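Putative Phosphate (Eubacterium rectale, PDB 3DAO) is probably a phosphatase or related hydrolase of the haloacid dehalogenase-like superfamily, though its substrate remains unidentified. Local coordinates at residues R64-E69 / V89-K94; K98-D103 / K212-S217; C121-A126 / F132-G137. All coordinates share one frame; numbering follows the deposited sequence. Where two conformers were deposited one is given.

Interaction 1 (R64-E69 / V89-K94); sequences RQFSSE and VVRTPK
Phe-66 and Arg-91 meet face to face: the guanidinium lies on the phenyl ring with centres 3.9 Å apart and planes only 5° from parallel. Phe-66 CE2 sits beneath Arg-91 CZ at 3.5 Å, a cation-pi arrangement with CZ offset from the ring normal. Nearer the ring centre comes the aliphatic part, Arg-91 CD standing 3.6 Å from the Phe-66 centroid as a CH-pi contact. One arginine thus lays both its last methylene and its charged end on one face. It gets there by bending at chi3 (-61°), which folds the guanidinium over the ring.

In the fold, this joins the start of helix 66-72 to strand 89-91 of the mixed sheet of the Rossmann-like HAD core. Tyr-82 of the neighbouring strand meets the Phe-66 ring edge-to-face, and Phe-70 lies against it too.

Hydrogen bonding on the strand side fixes the guanidinium's rotation. Arg-91 NE donates to Thr-92 O at 3.0 Å, almost straight and in the guanidinium plane, with NH2 adding a weak bond to the same oxygen. Just beyond, Thr-92 OG1 accepts from Lys-94 N at 3.0 Å, an ST turn, while Pro-93 O comes within 4.1 Å of Phe-66 CZ.

Interaction 2 (K98-D103 / K212-S217); sequences KTYPMD and KWTALS
A small, largely apolar contact sets the phenol of Tyr-100 against Thr-214 and Ala-215, where edge strand 96-99 of the Rossmann-like HAD core ends and helix 212-222 begins. Just past Tyr-100 the chain probably heads for the cap domain, the backbone of Met-102 bonding to that of Ile-166 shortly before strand 168-172. Thr-214 touches with its methyl: CG2 lies 3.8 Å from both CE2 and OH of Tyr-100. That methyl is anti to the threonine's own backbone N, which leaves OG1 turned elsewhere, to Gly-209 O. Ala-215 adds its CB, 4.3 Å from Tyr-100 CE1. With chi1 at -62° the tyrosine's CG stands anti to its carbonyl carbon, and the ring reaches across to the helix; Lys-98 CD lies over one of its faces, toward the rim. Two residues before Thr-214, Lys-212 sends NZ to Asp-27, Asp-239 and Asn-238, a cluster consistent with the catalytic centre of HAD enzymes. The helix itself doubles one bond: Trp-213 O accepts from Ser-217 N at 2.7 Å and, from the opposite face of the carbonyl plane, from Ser-217 OG at 2.7 Å.

Interaction 3 (C121-A126 / F132-G137); sequences CDYFAA and FAEDGG
Ala-125 and Phe-132 form an antiparallel hydrogen-bonded pair, with Phe-132 N reaching Ala-125 O at 2.8 Å and Ala-125 N returning to Phe-132 O at 3.1 Å. The same Phe-132 O also meets Phe-124 CA at 3.4 Å, a CA-H...O contact that supplements the pair. Beside it, the edge of the Phe-124 ring presses on a methyl: Ala-133 CB lies 3.7 Å from CD1, close to the ring plane. Phe-132, projecting from the other face of the sheet, turns its own ring edge toward Ala-125 O.

Beyond Ala-133 the backbones part and water takes over. Waters 1 and 4 each donate to Tyr-123 O and accept from Glu-134 N, bridging the gap. At the side-chain ends, Tyr-123 OH stays 3.6 Å from Glu-134 OE1. Water 3 links these two atoms, while water 2 links the hydroxyl to OE2, lying at 2.7 Å from OH and in the plane of the tyrosine ring. The chi1 of Tyr-123, 52°, puts its CG between the backbone N and the carbonyl carbon, and helix 104-117 packs against this side chain.

The hairpin of strands 122-126 and 131-133 belongs to the second sheet, consistent with the cap domain of a HAD enzyme. Ile-140 and Leu-144 of helix 139-146 pack on Phe-124, and Ile-158 N gives Glu-134 OE2 a further donor. With this N-H and water 2 both donating to OE2, and water 3 to OE1, the carboxylate is probably kept ionised.

Interactions 1 and 2 share the core sheet: Val-90 N lies 2.9 Å from Lys-98 O between neighbouring strands, probably hydrogen-bonded, and Val-90 CG2 packs on Ala-215 CB at 3.7 Å. Their centres are 13 Å apart. Each also carries a residue into the presumed active site, Arg-64 pairing with Asp-29 and Lys-212 with Asp-27, the two aspartates of a sequence matching the HAD DxDx(T/V) motif. Interaction 3 lies in the other domain, nested within the chain loop that interaction 2 closes. Its centre is about 23 Å from that of interaction 1 and 24 Å from that of interaction 2, and a pentaethylene glycol, probably from the crystallisation liquor, sits about 5 Å from the Phe-124 side chain.

Interaction 1 (R64-E69 / V89-K94)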
ATOM      1  N   ARG A  64       0.388   0.869   3.680  1.00 18.34           N
ATOM      2  CA  ARG A  64       0.121   1.877   4.701  1.00 18.72           C
ATOM      3  C   ARG A  64      -0.037   3.270   4.143  1.00 18.81           C
ATOM      4  O   ARG A  64       0.464   3.581   3.063  1.00 17.57           O
ATOM      5  CB  ARG A  64       1.260   1.919   5.750  1.00 19.16           C
ATOM      6  CG  ARG A  64       1.435   0.738   6.649  1.00 20.04           C
ATOM      7  CD  ARG A  64       2.330   1.163   7.829  1.00 20.71           C
ATOM      8  NE  ARG A  64       2.595   0.030   8.719  1.00 18.73           N
ATOM      9  CZ  ARG A  64       3.029   0.152   9.953  1.00 17.98           C
ATOM     10  NH1 ARG A  64       3.226   1.358  10.449  1.00 19.44           N
ATOM     11  NH2 ARG A  64       3.227  -0.927  10.686  1.00 20.03           N
ATOM     12  N   GLN A  65      -0.745   4.095   4.915  1.00 17.06           N
ATOM     13  CA  GLN A  65      -0.896   5.520   4.616  1.00 18.53           C
ATOM     14  C   GLN A  65       0.423   6.210   4.862  1.00 18.10           C
ATOM     15  O   GLN A  65       1.271   5.710   5.585  1.00 19.27           O
ATOM     16  CB  GLN A  65      -1.906   6.209   5.531  1.00 17.96           C
ATOM     17  CG  GLN A  65      -3.283   5.703   5.397  1.00 24.28           C
ATOM     18  CD  GLN A  65      -4.217   6.496   6.252  1.00 25.88           C
ATOM     19  OE1 GLN A  65      -4.138   6.456   7.487  1.00 26.72           O
ATOM     20  NE2 GLN A  65      -5.138   7.210   5.607  1.00 22.53           N
ATOM     21  N   PHE A  66       0.567   7.398   4.272  1.00 17.84           N
ATOM     22  CA  PHE A  66       1.804   8.181   4.433  1.00 18.91           C
ATOM     23  C   PHE A  66       2.084   8.473   5.875  1.00 18.88           C
ATOM     24  O   PHE A  66       3.189   8.264   6.357  1.00 18.23           O
ATOM     25  CB  PHE A  66       1.765   9.475   3.616  1.00 19.57           C
ATOM     26  CG  PHE A  66       2.940  10.353   3.829  1.00 18.20           C
ATOM     27  CD1 PHE A  66       4.229   9.886   3.584  1.00 19.16           C
ATOM     28  CD2 PHE A  66       2.775  11.649   4.277  1.00 20.32           C
ATOM     29  CE1 PHE A  66       5.327  10.723   3.763  1.00 19.98           C
ATOM     30  CE2 PHE A  66       3.865  12.474   4.448  1.00 24.37           C
ATOM     31  CZ  PHE A  66       5.148  12.007   4.170  1.00 19.99           C
ATOM     32  N   SER A  67       1.060   8.935   6.579  1.00 21.26           N
ATOM     33  CA  SER A  67       1.217   9.323   7.980  1.00 20.46           C
ATOM     34  C   SER A  67       1.836   8.216   8.805  1.00 19.31           C
ATOM     35  O   SER A  67       2.663   8.465   9.687  1.00 19.46           O
ATOM     36  CB  SER A  67      -0.141   9.732   8.613  1.00 21.99           C
ATOM     37  OG  SER A  67      -1.086   8.665   8.544  1.00 26.11           O
ATOM     38  N   SER A  68       1.431   6.991   8.507  1.00 17.66           N
ATOM     39  CA  SER A  68       1.884   5.810   9.232  1.00 17.62           C
ATOM     40  C   SER A  68       3.348   5.485   8.893  1.00 17.43           C
ATOM     41  O   SER A  68       4.168   5.187   9.763  1.00 17.30           O
ATOM     42  CB  SER A  68       0.985   4.616   8.960  1.00 17.88           C
ATOM     43  OG  SER A  68       1.395   3.519   9.762  1.00 20.17           O
ATOM     44  N   GLU A  69       3.687   5.603   7.621  1.00 16.79           N
ATOM     45  CA  GLU A  69       5.070   5.354   7.199  1.00 17.38           C
ATOM     46  C   GLU A  69       6.005   6.404   7.782  1.00 17.53           C
ATOM     47  O   GLU A  69       7.123   6.106   8.248  1.00 19.94           O
ATOM     48  CB  GLU A  69       5.204   5.380   5.665  1.00 15.11           C
ATOM     49  CG  GLU A  69       4.446   4.321   4.935  1.00 16.05           C
ATOM     50  CD  GLU A  69       4.575   4.427   3.418  1.00 18.88           C
ATOM     51  OE1 GLU A  69       5.045   5.463   2.927  1.00 19.69           O
ATOM     52  OE2 GLU A  69       4.219   3.474   2.704  1.00 19.05           O
ATOM     53  N   VAL A  89       0.063   6.389  -4.353  1.00 16.83           N
ATOM     54  CA  VAL A  89       0.792   7.647  -4.095  1.00 16.38           C
ATOM     55  C   VAL A  89       2.285   7.375  -3.943  1.00 16.16           C
ATOM     56  O   VAL A  89       2.681   6.406  -3.270  1.00 15.08           O
ATOM     57  CB  VAL A  89       0.318   8.340  -2.812  1.00 17.51           C
ATOM     58  CG1 VAL A  89       0.896   9.768  -2.700  1.00 20.99           C
ATOM     59  CG2 VAL A  89      -1.210   8.362  -2.712  1.00 18.65           C
ATOM     60  N   VAL A  90       3.056   8.223  -4.625  1.00 15.97           N
ATOM     61  CA  VAL A  90       4.517   8.244  -4.604  1.00 15.84           C
ATOM     62  C   VAL A  90       4.935   9.670  -4.197  1.00 18.78           C
ATOM     63  O   VAL A  90       4.557  10.658  -4.828  1.00 19.42           O
ATOM     64  CB  VAL A  90       5.123   7.937  -5.971  1.00 15.88           C
ATOM     65  CG1 VAL A  90       6.672   7.916  -5.911  1.00 17.07           C
ATOM     66  CG2 VAL A  90       4.563   6.644  -6.583  1.00 17.82           C
ATOM     67  N   ARG A  91       5.722   9.766  -3.137  1.00 17.16           N
ATOM     68  CA  ARG A  91       6.087  11.065  -2.591  1.00 17.98           C
ATOM     69  C   ARG A  91       7.418  11.100  -1.859  1.00 18.34           C
ATOM     70  O   ARG A  91       7.964  10.072  -1.389  1.00 18.85           O
ATOM     71  CB  ARG A  91       4.969  11.564  -1.656  1.00 18.68           C
ATOM     72  CG  ARG A  91       4.646  10.734  -0.401  1.00 19.39           C
ATOM     73  CD  ARG A  91       3.686  11.589   0.431  1.00 27.02           C
ATOM     74  NE  ARG A  91       4.389  12.831   0.769  1.00 35.83           N
ATOM     75  CZ  ARG A  91       3.842  13.916   1.292  1.00 37.04           C
ATOM     76  NH1 ARG A  91       2.515  14.001   1.518  1.00 31.24           N
ATOM     77  NH2 ARG A  91       4.632  14.935   1.557  1.00 41.01           N
ATOM     78  N   THR A  92       7.915  12.318  -1.774  1.00 19.27           N
ATOM     79  CA  THR A  92       9.124  12.612  -1.048  1.00 19.78           C
ATOM     80  C   THR A  92       8.580  13.062   0.286  1.00 21.43           C
ATOM     81  O   THR A  92       7.375  13.126   0.481  1.00 21.69           O
ATOM     82  CB  THR A  92       9.987  13.747  -1.703  1.00 21.38           C
ATOM     83  OG1 THR A  92       9.425  15.015  -1.367  1.00 22.94           O
ATOM     84  CG2 THR A  92      10.070  13.613  -3.219  1.00 21.57           C
ATOM     85  N   PRO A  93       9.457  13.365   1.231  1.00 22.46           N
ATOM     86  CA  PRO A  93       8.936  13.795   2.497  1.00 24.12           C
ATOM     87  C   PRO A  93       8.185  15.099   2.413  1.00 26.90           C
ATOM     88  O   PRO A  93       7.356  15.379   3.261  1.00 29.91           O
ATOM     89  CB  PRO A  93      10.205  14.011   3.351  1.00 24.11           C
ATOM     90  CG  PRO A  93      11.241  13.219   2.719  1.00 21.47           C
ATOM     91  CD  PRO A  93      10.901  13.092   1.270  1.00 22.90           C
ATOM     92  N   LYS A  94       8.472  15.890   1.389  1.00 27.74           N
ATOM     93  CA  LYS A  94       7.849  17.208   1.299  1.00 30.48           C
ATOM     94  C   LYS A  94       6.835  17.371   0.182  1.00 30.90           C
ATOM     95  O   LYS A  94       5.946  18.238   0.278  1.00 31.50           O
ATOM     96  CB  LYS A  94       8.911  18.299   1.208  1.00 31.25           C
ATOM     97  CG  LYS A  94       9.705  18.461   2.519  1.00 34.51           C
TER

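Interaction 2 (K98-D103 / K212-S217)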
ATOM      1  N   LYS A  98       3.736  11.736  -7.621  1.00 18.90           N
ATOM      2  CA  LYS A  98       2.780  11.092  -8.503  1.00 19.52           C
ATOM      3  C   LYS A  98       1.653  10.458  -7.723  1.00 19.01           C
ATOM      4  O   LYS A  98       1.900   9.772  -6.735  1.00 19.06           O
ATOM      5  CB  LYS A  98       3.534   9.997  -9.247  1.00 20.17           C
ATOM      6  CG  LYS A  98       2.713   9.066 -10.118  1.00 25.44           C
ATOM      7  CD  LYS A  98       2.337   9.691 -11.390  1.00 31.43           C
ATOM      8  CE  LYS A  98       1.825   8.652 -12.353  1.00 32.31           C
ATOM      9  NZ  LYS A  98       1.221   9.274 -13.547  1.00 33.22           N
ATOM     10  N   THR A  99       0.428  10.684  -8.174  1.00 19.78           N
ATOM     11  CA  THR A  99      -0.741   9.988  -7.615  1.00 19.73           C
ATOM     12  C   THR A  99      -1.447   9.247  -8.742  1.00 19.24           C
ATOM     13  O   THR A  99      -1.310   9.584  -9.916  1.00 16.48           O
ATOM     14  CB  THR A  99      -1.711  10.921  -6.907  1.00 22.68           C
ATOM     15  OG1 THR A  99      -2.360  11.750  -7.863  1.00 27.76           O
ATOM     16  CG2 THR A  99      -0.995  11.826  -5.928  1.00 21.50           C
ATOM     17  N   TYR A 100      -2.154   8.197  -8.387  1.00 16.66           N
ATOM     18  CA  TYR A 100      -2.896   7.408  -9.354  1.00 17.47           C
ATOM     19  C   TYR A 100      -4.371   7.473  -8.953  1.00 19.04           C
ATOM     20  O   TYR A 100      -4.927   6.545  -8.389  1.00 18.47           O
ATOM     21  CB  TYR A 100      -2.405   5.975  -9.393  1.00 17.62           C
ATOM     22  CG  TYR A 100      -0.965   5.814  -9.810  1.00 17.13           C
ATOM     23  CD1 TYR A 100       0.082   5.977  -8.905  1.00 19.82           C
ATOM     24  CD2 TYR A 100      -0.649   5.498 -11.115  1.00 17.23           C
ATOM     25  CE1 TYR A 100       1.407   5.793  -9.307  1.00 17.37           C
ATOM     26  CE2 TYR A 100       0.675   5.334 -11.534  1.00 21.12           C
ATOM     27  CZ  TYR A 100       1.691   5.488 -10.625  1.00 20.65           C
ATOM     28  OH  TYR A 100       2.986   5.331 -11.047  1.00 20.58           O
ATOM     29  N   PRO A 101      -4.990   8.624  -9.186  1.00 19.66           N
ATOM     30  CA  PRO A 101      -6.370   8.718  -8.722  1.00 18.93           C
ATOM     31  C   PRO A 101      -7.374   8.148  -9.679  1.00 18.91           C
ATOM     32  O   PRO A 101      -7.064   7.881 -10.835  1.00 17.57           O
ATOM     33  CB  PRO A 101      -6.581  10.208  -8.601  1.00 19.19           C
ATOM     34  CG  PRO A 101      -5.733  10.797  -9.714  1.00 21.27           C
ATOM     35  CD  PRO A 101      -4.524   9.873  -9.814  1.00 20.67           C
HETATM   36  N   MSE A 102      -8.573   7.924  -9.154  1.00 16.58           N
HETATM   37  CA  MSE A 102      -9.672   7.390  -9.945  0.75 18.64           C
HETATM   38  C   MSE A 102     -10.501   8.496 -10.592  1.00 17.03           C
HETATM   39  O   MSE A 102     -10.826   9.534  -9.960  1.00 16.63           O
HETATM   40  CB  MSE A 102     -10.563   6.510  -9.042  0.75 18.40           C
HETATM   41  CG  MSE A 102      -9.724   5.521  -8.232  0.75 16.49           C
HETATM   42 SE   MSE A 102     -10.825   4.555  -6.954  0.75 15.77          SE
HETATM   43  CE  MSE A 102     -11.568   3.284  -8.216  0.75 18.65           C
ATOM     44  N   ASP A 103     -10.801   8.290 -11.859  1.00 18.62           N
ATOM     45  CA  ASP A 103     -11.676   9.221 -12.580  0.50 19.63           C
ATOM     46  C   ASP A 103     -13.046   9.263 -11.921  1.00 19.31           C
ATOM     47  O   ASP A 103     -13.590   8.247 -11.496  1.00 19.78           O
ATOM     48  CB  ASP A 103     -11.874   8.841 -14.036  0.50 20.02           C
ATOM     49  CG  ASP A 103     -12.760   9.839 -14.758  0.50 18.48           C
ATOM     50  OD1 ASP A 103     -12.341  11.002 -14.902  0.50 24.01           O
ATOM     51  OD2 ASP A 103     -13.888   9.477 -15.150  0.50 19.84           O
ATOM     52  N   LYS A 212       2.063  -1.909  -6.598  1.00 18.23           N
ATOM     53  CA  LYS A 212       3.351  -1.554  -5.993  1.00 16.91           C
ATOM     54  C   LYS A 212       4.427  -1.462  -7.083  1.00 16.82           C
ATOM     55  O   LYS A 212       5.241  -0.527  -7.112  1.00 18.89           O
ATOM     56  CB  LYS A 212       3.767  -2.576  -4.917  1.00 16.99           C
ATOM     57  CG  LYS A 212       3.043  -2.455  -3.611  1.00 16.12           C
ATOM     58  CD  LYS A 212       3.502  -3.595  -2.676  1.00 18.94           C
ATOM     59  CE  LYS A 212       3.034  -3.372  -1.273  1.00 24.30           C
ATOM     60  NZ  LYS A 212       3.272  -4.613  -0.471  1.00 26.00           N
ATOM     61  N   TRP A 213       4.398  -2.376  -8.045  1.00 16.34           N
ATOM     62  CA  TRP A 213       5.437  -2.366  -9.104  1.00 17.10           C
ATOM     63  C   TRP A 213       5.274  -1.183 -10.046  1.00 16.92           C
ATOM     64  O   TRP A 213       6.242  -0.573 -10.475  1.00 21.28           O
ATOM     65  CB  TRP A 213       5.495  -3.670  -9.907  1.00 17.43           C
ATOM     66  CG  TRP A 213       6.587  -3.595 -10.915  1.00 18.11           C
ATOM     67  CD1 TRP A 213       6.442  -3.462 -12.261  1.00 23.94           C
ATOM     68  CD2 TRP A 213       7.997  -3.504 -10.655  1.00 18.62           C
ATOM     69  NE1 TRP A 213       7.681  -3.355 -12.872  1.00 25.53           N
ATOM     70  CE2 TRP A 213       8.651  -3.394 -11.907  1.00 23.72           C
ATOM     71  CE3 TRP A 213       8.770  -3.557  -9.502  1.00 18.06           C
ATOM     72  CZ2 TRP A 213      10.028  -3.305 -12.019  1.00 26.46           C
ATOM     73  CZ3 TRP A 213      10.171  -3.475  -9.630  1.00 24.08           C
ATOM     74  CH2 TRP A 213      10.767  -3.352 -10.862  1.00 25.07           C
ATOM     75  N   THR A 214       4.043  -0.823 -10.346  1.00 16.60           N
ATOM     76  CA  THR A 214       3.796   0.361 -11.183  1.00 17.80           C
ATOM     77  C   THR A 214       4.425   1.611 -10.572  1.00 17.53           C
ATOM     78  O   THR A 214       5.164   2.390 -11.220  1.00 17.61           O
ATOM     79  CB  THR A 214       2.279   0.603 -11.420  1.00 18.17           C
ATOM     80  OG1 THR A 214       1.749  -0.513 -12.143  1.00 18.78           O
ATOM     81  CG2 THR A 214       2.037   1.879 -12.260  1.00 19.55           C
ATOM     82  N   ALA A 215       4.128   1.780  -9.291  1.00 16.21           N
ATOM     83  CA  ALA A 215       4.605   2.936  -8.549  1.00 15.46           C
ATOM     84  C   ALA A 215       6.124   2.880  -8.411  1.00 16.27           C
ATOM     85  O   ALA A 215       6.791   3.895  -8.537  1.00 17.23           O
ATOM     86  CB  ALA A 215       3.969   3.034  -7.149  1.00 15.11           C
ATOM     87  N   LEU A 216       6.645   1.700  -8.130  1.00 14.58           N
ATOM     88  CA  LEU A 216       8.096   1.559  -7.969  1.00 16.60           C
ATOM     89  C   LEU A 216       8.797   1.818  -9.281  1.00 17.59           C
ATOM     90  O   LEU A 216       9.841   2.449  -9.333  1.00 18.81           O
ATOM     91  CB  LEU A 216       8.471   0.209  -7.355  1.00 16.73           C
ATOM     92  CG  LEU A 216       9.909   0.035  -6.904  1.00 23.06           C
ATOM     93  CD1 LEU A 216      10.255   1.117  -5.914  1.00 20.31           C
ATOM     94  CD2 LEU A 216      10.153  -1.377  -6.321  1.00 19.45           C
ATOM     95  N   SER A 217       8.190   1.362 -10.369  1.00 19.84           N
ATOM     96  CA  SER A 217       8.753   1.564 -11.703  1.00 21.87           C
ATOM     97  C   SER A 217       8.851   3.043 -12.048  1.00 22.86           C
ATOM     98  O   SER A 217       9.779   3.483 -12.725  1.00 23.19           O
ATOM     99  CB  SER A 217       7.907   0.848 -12.756  1.00 22.97           C
ATOM    100  OG  SER A 217       7.959  -0.537 -12.550  1.00 28.62           O
TER

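Interaction 3 (C121-A126 / F132-G137)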
ATOM      1  N   CYS A 121     -24.849  -3.103   1.820  1.00 12.87           N
ATOM      2  CA  CYS A 121     -23.422  -2.742   1.969  1.00 13.76           C
ATOM      3  C   CYS A 121     -23.223  -1.269   2.278  1.00 15.52           C
ATOM      4  O   CYS A 121     -24.086  -0.411   2.011  1.00 15.92           O
ATOM      5  CB  CYS A 121     -22.631  -3.072   0.673  1.00 15.04           C
ATOM      6  SG  CYS A 121     -22.580  -4.802   0.206  1.00 16.18           S
ATOM      7  N   ASP A 122     -22.082  -0.987   2.883  1.00 15.84           N
ATOM      8  CA  ASP A 122     -21.628   0.371   3.049  1.00 15.63           C
ATOM      9  C   ASP A 122     -20.422   0.634   2.136  1.00 15.53           C
ATOM     10  O   ASP A 122     -19.844  -0.272   1.526  1.00 16.42           O
ATOM     11  CB  ASP A 122     -21.261   0.594   4.490  1.00 17.21           C
ATOM     12  CG  ASP A 122     -22.471   0.445   5.384  1.00 26.21           C
ATOM     13  OD1 ASP A 122     -23.396   1.293   5.288  1.00 42.74           O
ATOM     14  OD2 ASP A 122     -22.508  -0.528   6.142  1.00 35.74           O
ATOM     15  N   TYR A 123     -20.023   1.884   2.053  1.00 13.17           N
ATOM     16  CA  TYR A 123     -18.877   2.221   1.190  1.00 13.15           C
ATOM     17  C   TYR A 123     -18.142   3.445   1.674  1.00 14.34           C
ATOM     18  O   TYR A 123     -18.670   4.255   2.442  1.00 15.24           O
ATOM     19  CB  TYR A 123     -19.273   2.342  -0.285  1.00 15.82           C
ATOM     20  CG  TYR A 123     -20.432   3.243  -0.565  1.00 16.50           C
ATOM     21  CD1 TYR A 123     -21.740   2.768  -0.475  1.00 19.91           C
ATOM     22  CD2 TYR A 123     -20.234   4.571  -0.953  1.00 19.43           C
ATOM     23  CE1 TYR A 123     -22.809   3.577  -0.750  1.00 21.54           C
ATOM     24  CE2 TYR A 123     -21.319   5.399  -1.234  1.00 22.34           C
ATOM     25  CZ  TYR A 123     -22.600   4.894  -1.135  1.00 23.46           C
ATOM     26  OH  TYR A 123     -23.695   5.700  -1.401  1.00 25.06           O
ATOM     27  N   PHE A 124     -16.903   3.530   1.220  1.00 13.96           N
ATOM     28  CA  PHE A 124     -15.981   4.590   1.621  1.00 13.91           C
ATOM     29  C   PHE A 124     -15.165   5.041   0.439  1.00 14.96           C
ATOM     30  O   PHE A 124     -14.904   4.257  -0.481  1.00 16.71           O
ATOM     31  CB  PHE A 124     -15.017   4.067   2.702  1.00 16.62           C
ATOM     32  CG  PHE A 124     -15.722   3.464   3.901  1.00 13.76           C
ATOM     33  CD1 PHE A 124     -16.108   4.270   4.964  1.00 15.71           C
ATOM     34  CD2 PHE A 124     -16.024   2.124   3.928  1.00 14.83           C
ATOM     35  CE1 PHE A 124     -16.790   3.736   6.036  1.00 15.56           C
ATOM     36  CE2 PHE A 124     -16.708   1.584   4.969  1.00 13.27           C
ATOM     37  CZ  PHE A 124     -17.089   2.377   6.035  1.00 13.48           C
ATOM     38  N   ALA A 125     -14.798   6.309   0.441  1.00 14.33           N
ATOM     39  CA  ALA A 125     -13.954   6.856  -0.641  1.00 14.53           C
ATOM     40  C   ALA A 125     -12.763   7.549   0.023  1.00 15.81           C
ATOM     41  O   ALA A 125     -12.941   8.459   0.839  1.00 16.17           O
ATOM     42  CB  ALA A 125     -14.750   7.831  -1.495  1.00 14.33           C
ATOM     43  N   ALA A 126     -11.569   7.087  -0.292  1.00 16.36           N
ATOM     44  CA  ALA A 126     -10.353   7.582   0.371  1.00 17.06           C
ATOM     45  C   ALA A 126      -9.480   8.465  -0.495  1.00 16.63           C
ATOM     46  O   ALA A 126      -9.360   8.260  -1.678  1.00 14.98           O
ATOM     47  CB  ALA A 126      -9.513   6.409   0.890  1.00 18.70           C
ATOM     48  N   PHE A 132     -13.512   9.404   3.415  1.00 18.62           N
ATOM     49  CA  PHE A 132     -14.915   9.832   3.455  1.00 18.87           C
ATOM     50  C   PHE A 132     -15.888   8.684   3.701  1.00 18.41           C
ATOM     51  O   PHE A 132     -15.761   7.590   3.148  1.00 17.61           O
ATOM     52  CB  PHE A 132     -15.321  10.479   2.129  1.00 18.56           C
ATOM     53  CG  PHE A 132     -14.626  11.760   1.829  1.00 20.41           C
ATOM     54  CD1 PHE A 132     -14.994  12.927   2.488  1.00 26.43           C
ATOM     55  CD2 PHE A 132     -13.654  11.821   0.846  1.00 22.73           C
ATOM     56  CE1 PHE A 132     -14.375  14.131   2.198  1.00 28.11           C
ATOM     57  CE2 PHE A 132     -13.024  13.027   0.552  1.00 27.64           C
ATOM     58  CZ  PHE A 132     -13.397  14.189   1.237  1.00 29.48           C
ATOM     59  N   ALA A 133     -16.863   8.975   4.551  1.00 17.81           N
ATOM     60  CA  ALA A 133     -17.925   8.034   4.917  1.00 18.26           C
ATOM     61  C   ALA A 133     -19.236   8.793   5.013  1.00 18.94           C
ATOM     62  O   ALA A 133     -19.238   9.953   5.397  1.00 19.69           O
ATOM     63  CB  ALA A 133     -17.641   7.357   6.295  1.00 19.65           C
ATOM     64  N   GLU A 134     -20.337   8.131   4.673  1.00 19.84           N
ATOM     65  CA  GLU A 134     -21.656   8.751   4.823  1.00 21.18           C
ATOM     66  C   GLU A 134     -22.300   8.392   6.145  1.00 23.05           C
ATOM     67  O   GLU A 134     -23.221   9.058   6.577  1.00 22.87           O
ATOM     68  CB  GLU A 134     -22.597   8.415   3.667  1.00 21.30           C
ATOM     69  CG  GLU A 134     -22.082   8.998   2.372  1.00 17.88           C
ATOM     70  CD  GLU A 134     -22.949   8.705   1.184  1.00 19.37           C
ATOM     71  OE1 GLU A 134     -24.001   8.072   1.351  1.00 20.97           O
ATOM     72  OE2 GLU A 134     -22.577   9.137   0.063  1.00 18.16           O
ATOM     73  N   ASP A 135     -21.815   7.332   6.784  1.00 23.25           N
ATOM     74  CA  ASP A 135     -22.379   6.887   8.078  1.00 24.77           C
ATOM     75  C   ASP A 135     -21.347   6.855   9.190  1.00 24.20           C
ATOM     76  O   ASP A 135     -20.558   5.917   9.313  1.00 25.56           O
ATOM     77  CB  ASP A 135     -23.000   5.513   7.930  1.00 26.07           C
ATOM     78  CG  ASP A 135     -23.715   5.041   9.186  1.00 29.71           C
ATOM     79  OD1 ASP A 135     -23.816   5.797  10.170  1.00 31.70           O
ATOM     80  OD2 ASP A 135     -24.204   3.901   9.157  1.00 35.49           O
ATOM     81  N   GLY A 136     -21.404   7.872  10.028  1.00 23.45           N
ATOM     82  CA  GLY A 136     -20.455   8.035  11.090  1.00 22.71           C
ATOM     83  C   GLY A 136     -20.847   7.372  12.384  1.00 22.48           C
ATOM     84  O   GLY A 136     -20.163   7.486  13.383  1.00 24.71           O
ATOM     85  N   GLY A 137     -21.930   6.635  12.344  1.00 24.20           N
ATOM     86  CA  GLY A 137     -22.435   6.006  13.566  1.00 24.33           C
ATOM     87  C   GLY A 137     -22.262   4.515  13.578  1.00 24.09           C
ATOM     88  O   GLY A 137     -22.592   3.837  14.541  1.00 25.07           O
TER
HETATM   89  O   HOH W   1     -20.031   5.041   4.932  1.00 26.90           O
HETATM   90  O   HOH W   2     -23.250   8.188  -2.300  1.00 27.62           O
HETATM   91  O   HOH W   3     -25.515   5.739   0.392  1.00 34.21           O
HETATM   92  O   HOH W   4     -20.855   5.786   2.620  1.00 35.29           O